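Local structure of fructosyl amine:oxygen oxidoreductase (Neosartorya fumigata, 4WCT) at residues M264-L275 with E288-L296. The protein catalyses the FAD-dependent oxidative deglycation of fructosyl amines (Amadori products), with oxygen as electron acceptor. Numbering follows the deposited sequence. Where two conformers were deposited one is given.
Sequences MGPEEVKQYRNL and EPDEDKHEL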
ATOM      1  N   MET A 264     -12.796 -19.396   7.754  1.00 10.48           N
ATOM      2  CA  MET A 264     -12.628 -20.793   7.402  1.00 10.19           C
ATOM      3  C   MET A 264     -12.844 -21.657   8.625  1.00 13.27           C
ATOM      4  O   MET A 264     -12.587 -21.239   9.753  1.00 12.94           O
ATOM      5  CB  MET A 264     -11.229 -21.040   6.810  1.00 10.14           C
ATOM      6  CG  MET A 264     -10.902 -20.161   5.598  1.00 10.46           C
ATOM      7  SD  MET A 264     -12.069 -20.302   4.231  1.00 13.60           S
ATOM      8  CE  MET A 264     -11.535 -21.859   3.567  1.00 15.17           C
ATOM      9  N   GLY A 265     -13.346 -22.861   8.399  1.00 11.94           N
ATOM     10  CA  GLY A 265     -13.553 -23.804   9.509  1.00 14.99           C
ATOM     11  C   GLY A 265     -12.273 -24.519   9.917  1.00 12.86           C
ATOM     12  O   GLY A 265     -11.248 -24.470   9.235  1.00 13.09           O
ATOM     13  N   PRO A 266     -12.297 -25.158  11.092  1.00 12.57           N
ATOM     14  CA  PRO A 266     -11.061 -25.611  11.710  1.00 14.53           C
ATOM     15  C   PRO A 266     -10.401 -26.835  11.079  1.00 14.70           C
ATOM     16  O   PRO A 266      -9.174 -26.977  11.168  1.00 15.89           O
ATOM     17  CB  PRO A 266     -11.490 -25.917  13.142  1.00 17.44           C
ATOM     18  CG  PRO A 266     -12.946 -26.202  13.044  1.00 17.78           C
ATOM     19  CD  PRO A 266     -13.467 -25.302  11.975  1.00 15.02           C
ATOM     20  N   GLU A 267     -11.171 -27.627  10.321  1.00 13.39           N
ATOM     21  CA  GLU A 267     -10.584 -28.731   9.554  1.00 15.54           C
ATOM     22  C   GLU A 267     -10.246 -28.282   8.135  1.00 13.74           C
ATOM     23  O   GLU A 267      -9.138 -28.531   7.660  1.00 13.78           O
ATOM     24  CB  GLU A 267     -11.522 -29.953   9.464  1.00 19.27           C
ATOM     25  CG  GLU A 267     -11.792 -30.645  10.803  1.00 21.93           C
ATOM     26  CD  GLU A 267     -10.566 -31.346  11.387  1.00 32.08           C
ATOM     27  OE1 GLU A 267      -9.448 -31.241  10.837  1.00 27.68           O
ATOM     28  OE2 GLU A 267     -10.742 -32.090  12.367  1.00 42.94           O
ATOM     29  N   GLU A 268     -11.179 -27.603   7.466  1.00 13.42           N
ATOM     30  CA  GLU A 268     -10.942 -27.247   6.053  1.00 14.06           C
ATOM     31  C   GLU A 268      -9.746 -26.307   5.905  1.00 12.05           C
ATOM     32  O   GLU A 268      -8.995 -26.445   4.932  1.00 14.51           O
ATOM     33  CB  GLU A 268     -12.170 -26.636   5.401  1.00 15.45           C
ATOM     34  CG  GLU A 268     -12.544 -25.301   6.001  1.00 16.67           C
ATOM     35  CD  GLU A 268     -13.675 -24.578   5.290  1.00 17.42           C
ATOM     36  OE1 GLU A 268     -14.196 -25.015   4.237  1.00 18.42           O
ATOM     37  OE2 GLU A 268     -14.075 -23.542   5.823  1.00 13.56           O
ATOM     38  N   VAL A 269      -9.476 -25.496   6.928  1.00 12.35           N
ATOM     39  CA  VAL A 269      -8.416 -24.500   6.849  1.00 13.67           C
ATOM     40  C   VAL A 269      -7.044 -25.125   6.715  1.00 12.77           C
ATOM     41  O   VAL A 269      -6.127 -24.525   6.163  1.00 13.63           O
ATOM     42  CB  VAL A 269      -8.449 -23.528   8.029  1.00 13.77           C
ATOM     43  CG1 VAL A 269      -7.898 -24.151   9.293  1.00 13.14           C
ATOM     44  CG2 VAL A 269      -7.730 -22.228   7.668  1.00 15.77           C
ATOM     45  N   LYS A 270      -6.903 -26.378   7.159  1.00 12.34           N
ATOM     46  CA  LYS A 270      -5.580 -26.958   7.226  1.00 12.92           C
ATOM     47  C   LYS A 270      -4.974 -27.241   5.863  1.00 13.20           C
ATOM     48  O   LYS A 270      -3.777 -27.375   5.768  1.00 16.32           O
ATOM     49  CB  LYS A 270      -5.612 -28.233   8.090  1.00 13.84           C
ATOM     50  CG  LYS A 270      -6.097 -27.964   9.509  1.00 17.17           C
ATOM     51  CD  LYS A 270      -5.962 -29.203  10.386  1.00 23.57           C
ATOM     52  CE  LYS A 270      -6.466 -28.940  11.795  1.00 26.95           C
ATOM     53  NZ  LYS A 270      -6.707 -30.245  12.456  1.00 31.23           N
ATOM     54  N   GLN A 271      -5.789 -27.336   4.815  1.00 10.83           N
ATOM     55  CA  GLN A 271      -5.291 -27.469   3.459  1.00 11.10           C
ATOM     56  C   GLN A 271      -4.742 -26.179   2.877  1.00 11.40           C
ATOM     57  O   GLN A 271      -3.947 -26.213   1.925  1.00 12.43           O
ATOM     58  CB  GLN A 271      -6.369 -28.037   2.499  1.00 12.98           C
ATOM     59  CG  GLN A 271      -6.676 -29.507   2.679  1.00 15.53           C
ATOM     60  CD  GLN A 271      -5.466 -30.369   2.439  1.00 14.74           C
ATOM     61  OE1 GLN A 271      -4.786 -30.764   3.410  1.00 15.87           O
ATOM     62  NE2 GLN A 271      -5.221 -30.741   1.157  1.00 12.22           N
ATOM     63  N   TYR A 272      -5.167 -25.052   3.437  1.00 11.16           N
ATOM     64  CA  TYR A 272      -4.931 -23.742   2.844  1.00 10.45           C
ATOM     65  C   TYR A 272      -3.643 -23.137   3.400  1.00 13.50           C
ATOM     66  O   TYR A 272      -3.661 -22.099   4.051  1.00 13.65           O
ATOM     67  CB  TYR A 272      -6.101 -22.785   3.117  1.00 10.88           C
ATOM     68  CG  TYR A 272      -7.406 -23.119   2.402  1.00  9.78           C
ATOM     69  CD1 TYR A 272      -8.241 -24.116   2.893  1.00 10.92           C
ATOM     70  CD2 TYR A 272      -7.898 -22.292   1.384  1.00 10.95           C
ATOM     71  CE1 TYR A 272      -9.426 -24.405   2.290  1.00 11.90           C
ATOM     72  CE2 TYR A 272      -9.095 -22.581   0.753  1.00 11.43           C
ATOM     73  CZ  TYR A 272      -9.849 -23.637   1.202  1.00 13.93           C
ATOM     74  OH  TYR A 272     -11.077 -23.912   0.648  1.00 15.80           O
ATOM     75  N   ARG A 273      -2.539 -23.827   3.173  1.00 12.03           N
ATOM     76  CA  ARG A 273      -1.266 -23.452   3.775  1.00 14.67           C
ATOM     77  C   ARG A 273      -0.177 -23.342   2.733  1.00 12.74           C
ATOM     78  O   ARG A 273      -0.123 -24.120   1.759  1.00 12.99           O
ATOM     79  CB  ARG A 273      -0.842 -24.484   4.812  1.00 21.77           C
ATOM     80  CG  ARG A 273      -1.621 -24.439   6.097  1.00 29.29           C
ATOM     81  CD  ARG A 273      -1.342 -25.712   6.891  1.00 38.69           C
ATOM     82  NE  ARG A 273      -2.017 -25.723   8.182  1.00 49.25           N
ATOM     83  CZ  ARG A 273      -2.015 -26.756   9.017  1.00 49.60           C
ATOM     84  NH1 ARG A 273      -1.405 -27.880   8.675  1.00 62.38           N
ATOM     85  NH2 ARG A 273      -2.662 -26.679  10.172  1.00 53.33           N
ATOM     86  N   ASN A 274       0.684 -22.339   2.891  0.50 11.57           N
ATOM     87  CA  ASN A 274       1.816 -22.150   2.006  0.50 13.89           C
ATOM     88  C   ASN A 274       1.405 -21.833   0.563  0.50 11.65           C
ATOM     89  O   ASN A 274       2.065 -22.271  -0.393  0.50 11.61           O
ATOM     90  CB  ASN A 274       2.701 -23.399   2.008  0.50 18.05           C
ATOM     91  CG  ASN A 274       4.158 -23.078   1.753  0.50 21.80           C
ATOM     92  OD1 ASN A 274       4.637 -22.008   2.117  0.50 29.67           O
ATOM     93  ND2 ASN A 274       4.871 -24.007   1.136  0.50 26.57           N
ATOM     94  N   LEU A 275       0.374 -21.008   0.407  1.00  8.21           N
ATOM     95  CA  LEU A 275      -0.244 -20.799  -0.874  1.00  8.45           C
ATOM     96  C   LEU A 275       0.421 -19.661  -1.643  1.00  8.50           C
ATOM     97  O   LEU A 275       0.616 -18.587  -1.082  1.00  8.86           O
ATOM     98  CB  LEU A 275      -1.727 -20.456  -0.679  1.00  8.11           C
ATOM     99  CG  LEU A 275      -2.615 -21.493   0.030  1.00  7.83           C
ATOM    100  CD1 LEU A 275      -4.055 -21.033   0.059  1.00  8.98           C
ATOM    101  CD2 LEU A 275      -2.502 -22.876  -0.608  1.00  9.49           C
ATOM    102  N   GLU A 288      -3.709 -16.657   1.713  1.00  9.96           N
ATOM    103  CA  GLU A 288      -4.066 -17.761   2.560  1.00 10.46           C
ATOM    104  C   GLU A 288      -4.648 -17.289   3.900  1.00 10.15           C
ATOM    105  O   GLU A 288      -4.318 -16.217   4.419  1.00 11.06           O
ATOM    106  CB  GLU A 288      -2.912 -18.738   2.730  1.00 14.04           C
ATOM    107  CG  GLU A 288      -1.809 -18.275   3.641  1.00 14.27           C
ATOM    108  CD  GLU A 288      -0.647 -19.255   3.669  1.00 14.84           C
ATOM    109  OE1 GLU A 288      -0.528 -19.998   4.646  1.00 15.18           O
ATOM    110  OE2 GLU A 288       0.132 -19.284   2.687  1.00 15.22           O
ATOM    111  N   PRO A 289      -5.475 -18.118   4.504  1.00  9.77           N
ATOM    112  CA  PRO A 289      -6.128 -17.749   5.768  1.00  9.33           C
ATOM    113  C   PRO A 289      -5.125 -17.397   6.862  1.00 11.88           C
ATOM    114  O   PRO A 289      -4.056 -18.023   6.962  1.00 10.82           O
ATOM    115  CB  PRO A 289      -6.890 -19.002   6.134  1.00 11.95           C
ATOM    116  CG  PRO A 289      -7.148 -19.668   4.806  1.00 12.63           C
ATOM    117  CD  PRO A 289      -5.946 -19.412   3.985  1.00 11.71           C
ATOM    118  N   ASP A 290      -5.447 -16.399   7.688  1.00 10.02           N
ATOM    119  CA  ASP A 290      -4.479 -15.973   8.700  1.00 10.56           C
ATOM    120  C   ASP A 290      -4.386 -16.978   9.838  1.00 13.12           C
ATOM    121  O   ASP A 290      -5.312 -17.742  10.091  1.00 13.06           O
ATOM    122  CB  ASP A 290      -4.770 -14.552   9.232  1.00 10.76           C
ATOM    123  CG  ASP A 290      -5.828 -14.535  10.290  1.00 14.73           C
ATOM    124  OD1 ASP A 290      -6.998 -14.682   9.898  1.00 15.08           O
ATOM    125  OD2 ASP A 290      -5.501 -14.344  11.514  1.00 14.49           O
ATOM    126  N   GLU A 291      -3.272 -16.930  10.540  1.00 15.36           N
ATOM    127  CA  GLU A 291      -2.977 -17.945  11.564  1.00 19.94           C
ATOM    128  C   GLU A 291      -3.843 -17.790  12.797  1.00 19.68           C
ATOM    129  O   GLU A 291      -4.074 -18.763  13.517  1.00 21.62           O
ATOM    130  CB  GLU A 291      -1.495 -17.882  11.942  1.00 23.55           C
ATOM    131  CG  GLU A 291      -1.097 -16.555  12.566  1.00 34.42           C
ATOM    132  CD  GLU A 291       0.368 -16.204  12.351  1.00 47.86           C
ATOM    133  OE1 GLU A 291       1.220 -17.077  12.613  1.00 36.86           O
ATOM    134  OE2 GLU A 291       0.654 -15.086  11.854  1.00 39.05           O
ATOM    135  N   ASP A 292      -4.319 -16.579  13.073  1.00 18.65           N
ATOM    136  CA  ASP A 292      -5.030 -16.309  14.327  1.00 17.70           C
ATOM    137  C   ASP A 292      -6.535 -16.481  14.225  1.00 18.28           C
ATOM    138  O   ASP A 292      -7.144 -17.086  15.097  1.00 18.37           O
ATOM    139  CB  ASP A 292      -4.733 -14.907  14.840  1.00 18.77           C
ATOM    140  CG  ASP A 292      -3.276 -14.735  15.229  1.00 23.93           C
ATOM    141  OD1 ASP A 292      -2.714 -15.649  15.873  1.00 26.94           O
ATOM    142  OD2 ASP A 292      -2.632 -13.853  14.645  1.00 25.31           O
ATOM    143  N   LYS A 293      -7.158 -15.945  13.183  1.00 14.97           N
ATOM    144  CA  LYS A 293      -8.617 -16.058  13.051  1.00 14.90           C
ATOM    145  C   LYS A 293      -9.070 -16.953  11.907  1.00 12.65           C
ATOM    146  O   LYS A 293     -10.265 -17.122  11.699  1.00 13.30           O
ATOM    147  CB  LYS A 293      -9.253 -14.685  12.843  1.00 17.65           C
ATOM    148  CG  LYS A 293      -9.018 -13.711  13.977  1.00 25.97           C
ATOM    149  CD  LYS A 293      -9.927 -12.501  13.807  1.00 27.96           C
ATOM    150  CE  LYS A 293      -9.735 -11.483  14.912  1.00 42.67           C
ATOM    151  NZ  LYS A 293     -10.768 -10.417  14.789  1.00 45.70           N
ATOM    152  N   HIS A 294      -8.118 -17.486  11.162  1.00 11.90           N
ATOM    153  CA  HIS A 294      -8.416 -18.356  10.003  1.00 11.38           C
ATOM    154  C   HIS A 294      -9.324 -17.686   8.991  1.00 10.93           C
ATOM    155  O   HIS A 294     -10.188 -18.316   8.378  1.00 11.34           O
ATOM    156  CB  HIS A 294      -9.058 -19.647  10.464  1.00 12.69           C
ATOM    157  CG  HIS A 294      -8.165 -20.483  11.316  1.00 15.73           C
ATOM    158  ND1 HIS A 294      -8.650 -21.497  12.117  1.00 19.13           N
ATOM    159  CD2 HIS A 294      -6.824 -20.471  11.491  1.00 18.66           C
ATOM    160  CE1 HIS A 294      -7.632 -22.124  12.677  1.00 22.66           C
ATOM    161  NE2 HIS A 294      -6.531 -21.439  12.419  1.00 21.78           N
ATOM    162  N   GLU A 295      -9.050 -16.416   8.743  1.00  9.74           N
ATOM    163  CA  GLU A 295      -9.875 -15.626   7.805  1.00 10.45           C
ATOM    164  C   GLU A 295      -9.141 -15.487   6.478  1.00  8.86           C
ATOM    165  O   GLU A 295      -7.948 -15.217   6.443  1.00  9.32           O
ATOM    166  CB  GLU A 295     -10.160 -14.248   8.382  1.00 11.72           C
ATOM    167  CG  GLU A 295     -11.339 -14.264   9.339  1.00 12.89           C
ATOM    168  CD  GLU A 295     -11.684 -12.908   9.912  1.00 15.70           C
ATOM    169  OE1 GLU A 295     -10.782 -12.047  10.072  1.00 15.37           O
ATOM    170  OE2 GLU A 295     -12.822 -12.812  10.401  1.00 19.89           O
ATOM    171  N   LEU A 296      -9.861 -15.789   5.401  1.00  8.01           N
ATOM    172  CA  LEU A 296      -9.334 -15.758   4.049  1.00  8.16           C
ATOM    173  C   LEU A 296      -9.780 -14.437   3.423  1.00  8.27           C
ATOM    174  O   LEU A 296     -10.990 -14.139   3.400  1.00  8.98           O
ATOM    175  CB  LEU A 296      -9.915 -16.962   3.276  1.00  8.62           C
ATOM    176  CG  LEU A 296      -9.383 -17.217   1.855  1.00  9.32           C
ATOM    177  CD1 LEU A 296      -9.505 -18.686   1.521  1.00 11.43           C
ATOM    178  CD2 LEU A 296     -10.128 -16.393   0.826  1.00  9.68           C
TER
HETATM  179  O   HOH W   1     -11.322 -22.224  12.031  1.00 21.30           O
HETATM  180  O   HOH W   2      -1.445 -16.829  -0.134  1.00 13.39           O
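Glu288 reaches from the beta-hairpin connection between the antiparallel strands 284-287 and 295-310 to the backbone of Asn274 and Leu275, in the loop between strands 253-263 and 277-280. Its CB rests on Leu275 CD1 at 3.7 Å. With CG between the backbone N and the carbonyl carbon (chi1 75°) and the chain extended beyond it, the carboxylate arrives beside two successive amides. OE1 accepts from Asn274 N at 3.2 Å on its syn side, 32° out of the carboxylate plane, whereas OE2 takes Leu275 N at 2.9 Å from above that plane. Trp178 NE1 also hydrogen-bonds to OE2, so both oxygens are gripped and the rotation of the group is probably fixed.

Next along the chain, the Pro289 ring wedges between Met264, Val269 and Tyr272, its CD 3.5 Å from Tyr272 CB. Leu296 CD1 meets the Tyr272 ring obliquely, while Tyr272 OH is hydrogen-bonded to His346 NE2. At the far end Met264 N donates to His294 O (2.9 Å), continuing the antiparallel pairing of strands 253-263 and 295-310. Val269 CG1 sits over one face of the His294 imidazole in a CH-pi contact, 4.0 Å from the ring centroid, and a water links His294 ND1 to Met264 O.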